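Local coordinates for pentacotripeptide-repeat region of PRORP domain-containing protein (Brachypodium distachyon, PDB 4ME2) that probably binds RNA sequence-specifically through its helix-turn-helix pentatricopeptide repeats, as a chloroplast protein associated with group II intron RNA, at residues Ala71-Ser74 with Ala75-Arg79; Gly78-Arg82 with Ala83-Ala87; Ala141-Glu144 with Ala145-Glu149. All blocks are in the same frame, centred on the assembly; numbering follows the deposited sequence.

Contact 1: residues Ala71-Ser74 with Ala75-Arg79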
# COMPACT_ATOMS: atom_id res chain seq x y z
N ALA A 71 -6.70 16.30 -7.74
CA ALA A 71 -6.42 17.55 -8.43
C ALA A 71 -5.73 18.52 -7.48
O ALA A 71 -4.78 19.22 -7.86
CB ALA A 71 -7.71 18.16 -8.96
N ALA A 72 -6.20 18.56 -6.24
CA ALA A 72 -5.66 19.49 -5.29
C ALA A 72 -4.22 19.11 -4.97
O ALA A 72 -3.38 19.98 -4.84
CB ALA A 72 -6.50 19.55 -4.03
N ALA A 73 -3.95 17.81 -4.87
CA ALA A 73 -2.62 17.36 -4.46
C ALA A 73 -1.54 17.68 -5.49
O ALA A 73 -0.44 18.09 -5.13
CB ALA A 73 -2.63 15.87 -4.13
N SER A 74 -1.86 17.51 -6.77
CA SER A 74 -0.90 17.89 -7.80
C SER A 74 -0.66 19.40 -7.81
O SER A 74 0.48 19.84 -7.96
CB SER A 74 -1.30 17.36 -9.18
OG SER A 74 -2.55 17.88 -9.59
N ALA A 75 -1.72 20.18 -7.64
CA ALA A 75 -1.59 21.64 -7.63
C ALA A 75 -0.79 22.13 -6.42
O ALA A 75 0.09 22.98 -6.56
CB ALA A 75 -2.96 22.30 -7.66
N ALA A 76 -1.08 21.59 -5.25
CA ALA A 76 -0.46 22.10 -4.03
C ALA A 76 0.96 21.56 -3.80
O ALA A 76 1.82 22.26 -3.24
CB ALA A 76 -1.35 21.82 -2.83
N LEU A 77 1.20 20.33 -4.24
CA LEU A 77 2.45 19.63 -3.91
C LEU A 77 3.37 19.41 -5.10
O LEU A 77 4.50 18.95 -4.94
CB LEU A 77 2.13 18.27 -3.26
CG LEU A 77 1.03 18.19 -2.20
CD1 LEU A 77 0.82 16.74 -1.78
CD2 LEU A 77 1.33 19.06 -0.99
N GLY A 78 2.89 19.76 -6.29
CA GLY A 78 3.58 19.42 -7.53
C GLY A 78 4.89 20.12 -7.82
O GLY A 78 5.61 19.72 -8.73
N ARG A 79 5.21 21.16 -7.06
CA ARG A 79 6.48 21.88 -7.24
C ARG A 79 7.55 21.47 -6.24
O ARG A 79 8.70 21.93 -6.32
CB ARG A 79 6.26 23.41 -7.17
CG ARG A 79 5.13 23.97 -8.03
CD ARG A 79 5.37 23.81 -9.52
NE ARG A 79 4.58 24.76 -10.31
CZ ARG A 79 4.33 24.64 -11.62
NH1 ARG A 79 4.80 23.60 -12.30
NH2 ARG A 79 3.61 25.56 -12.24
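Ala73 and Leu77, one helical turn apart, make the closely packed side of this local contact. CB of Ala73 lies 4.3 Å from CD1 of Leu77, and the base of the leucine rests on the alanine carbonyl: CB of Leu77 is 3.2 Å and CG 3.3 Å from Ala73 O. CG comes this close because chi1 of -44° sets it beside the backbone N of Leu77, the atom that donates to Ala73 O. Both side chains are buried, and both continue onto helix 98-109, Ala73 on Ala103 and Val107, Leu77 on Ala104. Ala72, also buried, and the partly exposed Ala76 face helix 47-59, which Leu77 also touches at Ala52, and the bond from Ala76 N to Ala72 O, 2.8 Å, is the shortest of the backbone bonds here.

The exposed side is built from Ala71, Ser74 and Ala75, and its contacts are mainly polar. Ala71 O takes two donors from the same face of its carbonyl plane: Ala75 N at 3.2 Å, and Ser74 OG at 3.1 Å, the hydroxyl standing 38° out of that plane. With chi1 at 60°, OG of Ser74 sits between its backbone N and carbonyl carbon and folds back along the helix to the carbonyl one turn earlier. Farther along, Gly78 N reaches Ser74 O by a weak, bent bond. Alanine-rich i to i+4 pairing with one serine returning to the backbone fits the last turns of a short, closely packed helix in a helical-repeat fold of the pentatricopeptide type.

Contact 2: residues Gly78-Arg82 with Ala83-Ala87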
# COMPACT_ATOMS: atom_id res chain seq x y z
N GLY A 78 2.89 19.76 -6.29
CA GLY A 78 3.58 19.42 -7.53
C GLY A 78 4.89 20.12 -7.82
O GLY A 78 5.61 19.72 -8.73
N ARG A 79 5.21 21.16 -7.06
CA ARG A 79 6.48 21.88 -7.24
C ARG A 79 7.55 21.47 -6.24
O ARG A 79 8.70 21.93 -6.32
CB ARG A 79 6.26 23.41 -7.17
CG ARG A 79 5.13 23.97 -8.03
CD ARG A 79 5.37 23.81 -9.52
NE ARG A 79 4.58 24.76 -10.31
CZ ARG A 79 4.33 24.64 -11.62
NH1 ARG A 79 4.80 23.60 -12.30
NH2 ARG A 79 3.61 25.56 -12.24
N LEU A 80 7.19 20.61 -5.29
CA LEU A 80 8.09 20.27 -4.17
C LEU A 80 9.18 19.28 -4.55
O LEU A 80 8.92 18.32 -5.26
CB LEU A 80 7.29 19.69 -3.00
CG LEU A 80 6.28 20.56 -2.26
CD1 LEU A 80 5.53 19.71 -1.25
CD2 LEU A 80 6.95 21.75 -1.58
N LEU A 81 10.39 19.53 -4.05
CA LEU A 81 11.48 18.56 -4.10
C LEU A 81 11.19 17.40 -3.15
O LEU A 81 10.33 17.51 -2.27
CB LEU A 81 12.82 19.22 -3.75
CG LEU A 81 13.27 20.43 -4.57
CD1 LEU A 81 14.54 20.99 -3.97
CD2 LEU A 81 13.47 20.07 -6.03
N ARG A 82 11.92 16.29 -3.33
CA ARG A 82 11.65 15.06 -2.59
C ARG A 82 11.45 15.28 -1.10
O ARG A 82 10.42 14.91 -0.55
CB ARG A 82 12.78 14.04 -2.79
CG ARG A 82 12.52 12.68 -2.15
CD ARG A 82 13.80 11.85 -2.05
NE ARG A 82 14.84 12.60 -1.36
CZ ARG A 82 14.99 12.68 -0.04
NH1 ARG A 82 14.17 12.01 0.77
NH2 ARG A 82 15.96 13.41 0.48
N ALA A 83 12.44 15.88 -0.45
CA ALA A 83 12.42 16.03 1.00
C ALA A 83 11.18 16.78 1.47
O ALA A 83 10.54 16.38 2.45
CB ALA A 83 13.69 16.73 1.49
N ASP A 84 10.83 17.86 0.77
CA ASP A 84 9.67 18.66 1.12
C ASP A 84 8.36 17.92 0.86
O ASP A 84 7.41 18.02 1.64
CB ASP A 84 9.70 20.00 0.38
CG ASP A 84 10.89 20.87 0.78
OD1 ASP A 84 11.22 20.93 1.98
OD2 ASP A 84 11.51 21.48 -0.12
N LEU A 85 8.30 17.16 -0.23
CA LEU A 85 7.09 16.39 -0.53
C LEU A 85 6.83 15.34 0.55
O LEU A 85 5.70 15.21 1.05
CB LEU A 85 7.16 15.73 -1.91
CG LEU A 85 5.92 14.90 -2.30
CD1 LEU A 85 4.64 15.71 -2.16
CD2 LEU A 85 6.03 14.34 -3.71
N LEU A 86 7.86 14.58 0.90
CA LEU A 86 7.73 13.56 1.93
C LEU A 86 7.43 14.17 3.30
O LEU A 86 6.73 13.57 4.09
CB LEU A 86 8.99 12.68 1.97
CG LEU A 86 9.29 11.88 0.70
CD1 LEU A 86 10.65 11.20 0.81
CD2 LEU A 86 8.21 10.85 0.41
N ALA A 87 7.96 15.37 3.56
CA ALA A 87 7.69 16.05 4.83
C ALA A 87 6.24 16.50 4.89
O ALA A 87 5.60 16.39 5.93
CB ALA A 87 8.63 17.23 5.04
O HOH W 1 10.61 21.94 -2.57
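Leu80 reaches from the loop onto the first turn of the next helix, meeting Asp84 and Leu85. Its CB is 4.1 Å from CB of Leu85. With chi1 at -65°, CG stands beside the backbone N, and the two methyls part from there: CD1 settles against the helix backbone, 3.7 Å from CA of Leu85, while CD2 comes 3.8 Å from CB of Asp84. The side chains of Leu80 and Asp84 cross at about a right angle, and the leucine meets the aspartate at CB, not at the carboxylate.

The carboxylate of Asp84 is engaged elsewhere. OD2 accepts from a water at 2.7 Å that in turn accepts from Leu81 N at 2.8 Å, and OD1 is hydrogen-bonded to Ser46 OG. Leu81 holds the N-cap position, where this water joins its N-H to the third residue of the helix. The first regular backbone bonds follow at once, Leu85 N to Leu81 O at 2.9 Å and Leu86 N to Arg82 O with a nearly straight N-H...O angle of 176°.

On the exposed side Arg82 bends at chi3 (54°), which folds its guanidinium back over the helix start. One face of that group lies over Ala83 N, and NH1 is 3.6 Å from CD1 of Leu86, which approaches obliquely.

Around this helix start, Leu80 and Asp84 lean on helix 47-59 through Glu48, and Leu80 also through Ala52; Leu85 packs on Val107 and Ala108 of helix 98-109, and Trp113 from a loop touches Arg82, Leu85 and Leu86.

Contact 3: residues Ala141-Glu144 with Ala145-Glu149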
# COMPACT_ATOMS: atom_id res chain seq x y z
N ALA A 141 -7.32 0.22 -3.88
CA ALA A 141 -6.73 0.86 -5.05
C ALA A 141 -5.22 1.03 -4.89
O ALA A 141 -4.47 0.84 -5.85
CB ALA A 141 -7.41 2.19 -5.35
N LEU A 142 -4.78 1.38 -3.69
CA LEU A 142 -3.35 1.52 -3.41
C LEU A 142 -2.62 0.19 -3.64
O LEU A 142 -1.51 0.17 -4.18
CB LEU A 142 -3.12 2.03 -1.99
CG LEU A 142 -1.66 2.16 -1.52
CD1 LEU A 142 -0.88 3.13 -2.41
CD2 LEU A 142 -1.59 2.57 -0.06
N VAL A 143 -3.26 -0.91 -3.23
CA VAL A 143 -2.67 -2.23 -3.42
C VAL A 143 -2.57 -2.60 -4.90
O VAL A 143 -1.56 -3.12 -5.34
CB VAL A 143 -3.40 -3.31 -2.60
CG1 VAL A 143 -2.96 -4.71 -3.03
CG2 VAL A 143 -3.13 -3.11 -1.12
N GLU A 144 -3.62 -2.29 -5.67
CA GLU A 144 -3.54 -2.47 -7.12
C GLU A 144 -2.41 -1.66 -7.73
O GLU A 144 -1.71 -2.14 -8.62
CB GLU A 144 -4.87 -2.13 -7.80
CG GLU A 144 -6.00 -3.07 -7.44
CD GLU A 144 -5.70 -4.51 -7.79
OE1 GLU A 144 -5.37 -4.79 -8.96
OE2 GLU A 144 -5.80 -5.38 -6.89
N ALA A 145 -2.21 -0.43 -7.24
CA ALA A 145 -1.16 0.46 -7.74
C ALA A 145 0.23 -0.08 -7.41
O ALA A 145 1.15 0.04 -8.23
CB ALA A 145 -1.33 1.87 -7.20
N PHE A 146 0.37 -0.68 -6.24
CA PHE A 146 1.62 -1.29 -5.82
C PHE A 146 1.95 -2.47 -6.73
O PHE A 146 3.07 -2.59 -7.23
CB PHE A 146 1.53 -1.74 -4.36
CG PHE A 146 2.65 -2.64 -3.91
CD1 PHE A 146 3.99 -2.29 -4.12
CD2 PHE A 146 2.38 -3.82 -3.24
CE1 PHE A 146 5.02 -3.11 -3.69
CE2 PHE A 146 3.40 -4.65 -2.79
CZ PHE A 146 4.73 -4.29 -3.02
N ILE A 147 0.97 -3.34 -6.96
CA ILE A 147 1.20 -4.52 -7.79
C ILE A 147 1.59 -4.09 -9.21
O ILE A 147 2.54 -4.62 -9.78
CB ILE A 147 0.00 -5.49 -7.77
CG1 ILE A 147 -0.17 -6.08 -6.37
CG2 ILE A 147 0.19 -6.62 -8.79
CD1 ILE A 147 -1.46 -6.84 -6.16
N GLU A 148 0.86 -3.12 -9.74
CA GLU A 148 1.12 -2.59 -11.08
C GLU A 148 2.50 -1.95 -11.19
O GLU A 148 3.26 -2.25 -12.12
CB GLU A 148 0.03 -1.61 -11.53
CG GLU A 148 0.39 -0.84 -12.79
CD GLU A 148 -0.81 -0.47 -13.65
OE1 GLU A 148 -1.96 -0.75 -13.24
OE2 GLU A 148 -0.60 0.08 -14.75
N GLU A 149 2.85 -1.08 -10.23
CA GLU A 149 4.15 -0.41 -10.31
C GLU A 149 5.32 -1.40 -10.27
O GLU A 149 6.38 -1.13 -10.82
CB GLU A 149 4.30 0.68 -9.24
CG GLU A 149 4.53 0.17 -7.82
CD GLU A 149 4.32 1.24 -6.76
OE1 GLU A 149 4.09 2.41 -7.10
OE2 GLU A 149 4.40 0.89 -5.56
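Two first torsions bring Val143 and Ile147 together: at chi1 168° the CG1 branch of Val143 lies anti to its backbone N, and at -66° CG1 of Ile147 lies beside its own. With chi2 extended (169°), the tip of the isoleucine then reaches back along the helix, placing CD1 of Ile147 4.1 Å from CG1 of Val143. On the way it passes the valine carbonyl, where CG1 of Ile147 is 3.4 Å from Val143 O. The same oxygen accepts the backbone bond from Ile147 N at 3.0 Å, so an apolar branch and an N-H of one residue meet a single carbonyl.

Phe146 turns its ring outward from this pair. Of its side chain, CB makes the close approach, 3.5 Å from Val143 O, while its backbone N bonds Leu142 O. Glu149 OE2 lies in plane at the edge of the ring and is hydrogen-bonded to Tyr121 OH, while OE1 forms a salt bridge with Arg109. The carboxylates of Glu144 and Glu148 stay apart, OE1 of Glu144 lying 6.8 Å from OE1 of Glu148; each has its own salt bridge, to Arg189 and Arg152 respectively.

Helix 133-151 sits among three other helices: Val143 and Ile147 pack on helix 184-197, Val143 and Phe146 on helix 168-180, and Leu142 and Ala145 on helix 98-109, while Trp163 meets the Phe146 ring edge-to-face.

From the N terminus, contact 1 comes first, within the final turns of helix 66-77. Contact 2 begins where it ends: the two share Gly78 and Arg79, and contact 2 spans the short turn into helix 82-94. They touch across that turn, with Leu77 CB 3.7 Å from Leu85 CD1, which joins the two successive helices. Both also pack against helices 47-59 and 98-109. Contact 3 follows in series, about 13 Å from contact 1 and 12 Å from contact 2 at the nearest atoms. Each is local, its segments adjacent in sequence, so none closes a long loop, and none nests within or crosses another. Helix 98-109 borders all three, linking the N-terminal helices to helix 133-151.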